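Local coordinates for beta-mannosidase (Trichoderma harzianum, PDB 4CVU), which probably hydrolyses terminal, non-reducing beta-D-mannose residues in beta-mannosides, as a fungal member of glycoside hydrolase family 2, at residues A857-N869 and W927-L939. Residues are numbered along the deposited sequence; the frame is centred on the assembly and turned at random. Where two conformers were deposited one is given.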
# COMPACT_ATOMS: atom_id res chain seq x y z
N ALA A 857 31.56 7.34 19.36
CA ALA A 857 32.25 6.08 19.55
C ALA A 857 32.88 5.60 18.25
O ALA A 857 32.19 5.45 17.24
CB ALA A 857 31.31 5.01 20.06
N LYS A 858 34.16 5.28 18.31
CA LYS A 858 34.89 4.81 17.14
C LYS A 858 34.65 3.30 16.85
O LYS A 858 35.59 2.49 16.89
CB LYS A 858 36.38 5.12 17.30
CG LYS A 858 37.09 5.43 15.99
CD LYS A 858 38.61 5.58 16.16
CE LYS A 858 39.36 4.26 15.97
NZ LYS A 858 39.28 3.38 17.17
N VAL A 859 33.41 2.92 16.55
CA VAL A 859 33.08 1.54 16.22
C VAL A 859 33.63 1.13 14.85
O VAL A 859 33.73 1.94 13.91
CB VAL A 859 31.55 1.26 16.24
CG1 VAL A 859 31.05 1.12 17.68
CG2 VAL A 859 30.76 2.34 15.52
N SER A 860 33.98 -0.14 14.74
CA SER A 860 34.43 -0.70 13.50
C SER A 860 33.51 -1.87 13.19
O SER A 860 32.74 -2.30 14.03
CB SER A 860 35.91 -1.14 13.61
OG SER A 860 36.11 -2.08 14.65
N ASP A 861 33.60 -2.39 12.00
CA ASP A 861 32.76 -3.53 11.64
C ASP A 861 33.05 -4.71 12.59
O ASP A 861 34.13 -5.31 12.52
CB ASP A 861 33.03 -3.91 10.18
CG ASP A 861 32.07 -4.96 9.68
OD1 ASP A 861 31.35 -5.57 10.49
OD2 ASP A 861 32.08 -5.17 8.46
N PRO A 862 32.10 -5.06 13.47
CA PRO A 862 32.25 -6.21 14.35
C PRO A 862 32.12 -7.56 13.64
O PRO A 862 32.33 -8.58 14.27
CB PRO A 862 31.08 -6.05 15.33
CG PRO A 862 30.01 -5.41 14.48
CD PRO A 862 30.75 -4.46 13.57
N LYS A 863 31.76 -7.55 12.37
CA LYS A 863 31.62 -8.79 11.60
C LYS A 863 30.76 -9.80 12.34
O LYS A 863 31.26 -10.81 12.81
CB LYS A 863 33.00 -9.38 11.27
CG LYS A 863 33.85 -8.42 10.45
CD LYS A 863 34.44 -9.10 9.23
CE LYS A 863 35.19 -8.12 8.34
NZ LYS A 863 34.27 -7.08 7.80
N LEU A 864 29.47 -9.51 12.46
CA LEU A 864 28.55 -10.31 13.22
C LEU A 864 28.21 -11.57 12.45
O LEU A 864 28.07 -11.52 11.23
CB LEU A 864 27.25 -9.55 13.50
CG LEU A 864 27.28 -8.40 14.51
CD1 LEU A 864 26.04 -7.55 14.33
CD2 LEU A 864 27.32 -8.95 15.92
N HIS A 865 28.17 -12.67 13.13
CA HIS A 865 27.60 -13.93 12.58
C HIS A 865 26.27 -14.39 13.33
O HIS A 865 26.04 -14.28 14.56
CB HIS A 865 28.59 -15.10 12.72
CG HIS A 865 29.75 -15.07 11.77
ND1 HIS A 865 30.69 -14.06 11.76
CD2 HIS A 865 30.16 -15.96 10.83
CE1 HIS A 865 31.61 -14.33 10.85
NE2 HIS A 865 31.31 -15.48 10.27
N LEU A 866 25.36 -14.87 12.51
CA LEU A 866 24.07 -15.21 13.05
C LEU A 866 23.67 -16.56 12.49
O LEU A 866 23.85 -16.81 11.30
CB LEU A 866 23.04 -14.14 12.64
CG LEU A 866 21.58 -14.32 13.07
CD1 LEU A 866 21.47 -14.20 14.56
CD2 LEU A 866 20.64 -13.32 12.38
N SER A 867 23.17 -17.42 13.36
CA SER A 867 22.69 -18.74 12.94
C SER A 867 21.55 -19.15 13.82
O SER A 867 21.38 -18.61 14.93
CB SER A 867 23.82 -19.80 13.02
OG SER A 867 24.48 -19.75 14.27
N TYR A 868 20.77 -20.10 13.34
CA TYR A 868 19.64 -20.60 14.11
C TYR A 868 19.74 -22.11 14.30
O TYR A 868 20.10 -22.84 13.37
CB TYR A 868 18.32 -20.28 13.41
CG TYR A 868 17.10 -20.70 14.20
CD1 TYR A 868 16.73 -20.03 15.35
CD2 TYR A 868 16.30 -21.76 13.76
CE1 TYR A 868 15.60 -20.41 16.09
CE2 TYR A 868 15.16 -22.13 14.48
CZ TYR A 868 14.83 -21.46 15.63
OH TYR A 868 13.73 -21.83 16.32
N ASN A 869 19.38 -22.56 15.50
CA ASN A 869 19.43 -23.98 15.85
C ASN A 869 18.01 -24.45 16.06
O ASN A 869 17.35 -24.01 16.98
CB ASN A 869 20.28 -24.21 17.10
CG ASN A 869 20.49 -25.69 17.42
OD1 ASN A 869 19.52 -26.42 17.61
ND2 ASN A 869 21.76 -26.13 17.49
N TRP A 927 10.53 -18.18 8.68
CA TRP A 927 10.89 -16.86 9.23
C TRP A 927 12.27 -16.77 9.87
O TRP A 927 12.86 -15.67 9.94
CB TRP A 927 9.85 -16.42 10.26
CG TRP A 927 9.80 -17.28 11.50
CD1 TRP A 927 9.09 -18.45 11.68
CD2 TRP A 927 10.50 -17.05 12.72
NE1 TRP A 927 9.30 -18.95 12.94
CE2 TRP A 927 10.17 -18.11 13.60
CE3 TRP A 927 11.36 -16.03 13.17
CZ2 TRP A 927 10.68 -18.20 14.89
CZ3 TRP A 927 11.90 -16.14 14.46
CH2 TRP A 927 11.55 -17.20 15.31
N THR A 928 12.75 -17.90 10.40
CA THR A 928 14.06 -17.95 11.08
C THR A 928 15.20 -17.62 10.13
O THR A 928 16.15 -16.96 10.51
CB THR A 928 14.35 -19.36 11.69
OG1 THR A 928 14.29 -20.38 10.66
CG2 THR A 928 13.34 -19.66 12.75
N GLU A 929 15.06 -18.04 8.87
CA GLU A 929 15.99 -17.73 7.80
C GLU A 929 15.97 -16.27 7.35
O GLU A 929 16.89 -15.85 6.67
CB GLU A 929 15.67 -18.54 6.55
CG GLU A 929 15.70 -20.04 6.75
CD GLU A 929 15.09 -20.77 5.57
OE1 GLU A 929 14.94 -20.16 4.48
OE2 GLU A 929 14.77 -21.97 5.71
N GLN A 930 14.89 -15.55 7.68
CA GLN A 930 14.73 -14.15 7.26
C GLN A 930 15.10 -13.21 8.38
O GLN A 930 15.09 -12.01 8.21
CB GLN A 930 13.30 -13.87 6.80
CG GLN A 930 12.78 -14.87 5.74
CD GLN A 930 11.27 -15.09 5.85
OE1 GLN A 930 10.55 -14.31 6.51
NE2 GLN A 930 10.77 -16.17 5.20
N VAL A 931 15.44 -13.75 9.54
CA VAL A 931 15.85 -12.86 10.65
C VAL A 931 17.18 -12.26 10.29
O VAL A 931 18.02 -12.96 9.72
CB VAL A 931 15.96 -13.63 11.97
CG1 VAL A 931 16.55 -12.75 13.08
CG2 VAL A 931 14.61 -14.18 12.39
N THR A 932 17.46 -11.00 10.71
CA THR A 932 18.72 -10.36 10.40
C THR A 932 19.27 -9.79 11.70
O THR A 932 18.52 -9.69 12.67
CB THR A 932 18.56 -9.15 9.41
OG1 THR A 932 17.80 -8.10 10.06
CG2 THR A 932 17.84 -9.57 8.11
N VAL A 933 20.56 -9.51 11.72
CA VAL A 933 21.22 -8.86 12.88
C VAL A 933 22.02 -7.65 12.43
O VAL A 933 22.52 -7.60 11.32
CB VAL A 933 22.08 -9.87 13.69
CG1 VAL A 933 23.27 -10.41 12.90
CG2 VAL A 933 22.60 -9.24 15.01
N GLU A 934 22.19 -6.64 13.30
CA GLU A 934 22.91 -5.47 12.90
C GLU A 934 23.37 -4.84 14.18
O GLU A 934 23.03 -5.35 15.24
CB GLU A 934 21.99 -4.47 12.17
CG GLU A 934 21.03 -3.73 13.10
CD GLU A 934 19.99 -2.96 12.34
OE1 GLU A 934 19.17 -3.60 11.57
OE2 GLU A 934 19.98 -1.70 12.45
N SER A 935 24.14 -3.76 14.04
CA SER A 935 24.62 -2.98 15.21
C SER A 935 24.72 -1.50 14.89
O SER A 935 24.48 -1.02 13.79
CB SER A 935 25.97 -3.54 15.68
OG SER A 935 27.07 -3.19 14.81
N LEU A 936 25.17 -0.73 15.86
CA LEU A 936 25.35 0.67 15.64
C LEU A 936 26.18 0.96 14.40
O LEU A 936 25.91 1.94 13.67
CB LEU A 936 26.08 1.24 16.87
CG LEU A 936 26.09 2.74 17.02
CD1 LEU A 936 24.72 3.30 17.40
CD2 LEU A 936 27.12 3.08 18.10
N TRP A 937 27.22 0.15 14.19
CA TRP A 937 28.10 0.31 13.02
C TRP A 937 27.32 0.42 11.73
O TRP A 937 27.66 1.19 10.84
CB TRP A 937 29.08 -0.89 12.95
CG TRP A 937 29.76 -1.06 11.63
CD1 TRP A 937 29.43 -1.95 10.63
CD2 TRP A 937 30.86 -0.29 11.15
NE1 TRP A 937 30.26 -1.77 9.57
CE2 TRP A 937 31.15 -0.77 9.85
CE3 TRP A 937 31.62 0.75 11.68
CZ2 TRP A 937 32.19 -0.24 9.07
CZ3 TRP A 937 32.66 1.28 10.91
CH2 TRP A 937 32.93 0.78 9.61
N ASP A 938 26.23 -0.32 11.63
CA ASP A 938 25.52 -0.39 10.36
C ASP A 938 24.74 0.90 10.04
O ASP A 938 24.42 1.14 8.90
CB ASP A 938 24.57 -1.58 10.34
CG ASP A 938 25.32 -2.87 10.31
OD1 ASP A 938 26.01 -3.12 9.31
OD2 ASP A 938 25.23 -3.63 11.29
N LEU A 939 24.49 1.75 11.05
CA LEU A 939 23.87 3.06 10.80
C LEU A 939 24.77 3.97 9.96
O LEU A 939 24.27 4.87 9.29
CB LEU A 939 23.52 3.77 12.10
CG LEU A 939 22.51 3.11 13.06
CD1 LEU A 939 22.25 4.02 14.23
CD2 LEU A 939 21.21 2.82 12.34
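Asp861 packs on Trp937 at one end of the contact and Tyr868 on Thr928 at the other, each by a CH-pi contact. The indole lies against the backbone of 859-861. Asp861 CA sits 3.6 Å from the centroid of the five-membered ring of Trp937, 6° off the ring normal. Asp861 N lies over the same face. The carboxylate of Asp861 is nearly parallel to the indole, the two planes 16° apart. It is held by Lys863: Lys863 N gives OD1 of Asp861 a 2.8 Å hydrogen bond, closing an Asx turn, and Lys863 NZ forms a salt bridge to OD2. At the other end, Thr928 CG2 stands 3.7 Å from the centroid of the Tyr868 ring. CG of Tyr868 is anti to the backbone N (chi1 -176°), which lays the ring over this methyl.

Apolar side chains fill the middle. Leu866 CB meets Val933 CG1 at 3.7 Å, and its CD2 reaches back to Val931. Leu864 CD1 touches Val933 CG2 at 3.9 Å. Beside them Pro862 CG lies in van der Waals contact with the hydroxyl OG of Ser935.

Strands 864-869 and 932-934 run roughly antiparallel, their axes 7.7 Å apart at closest approach. They belong to different sheets, paired with 874-879 and 884-890 respectively. Such face-to-face packing is characteristic of the beta sandwich of an Ig-fold domain.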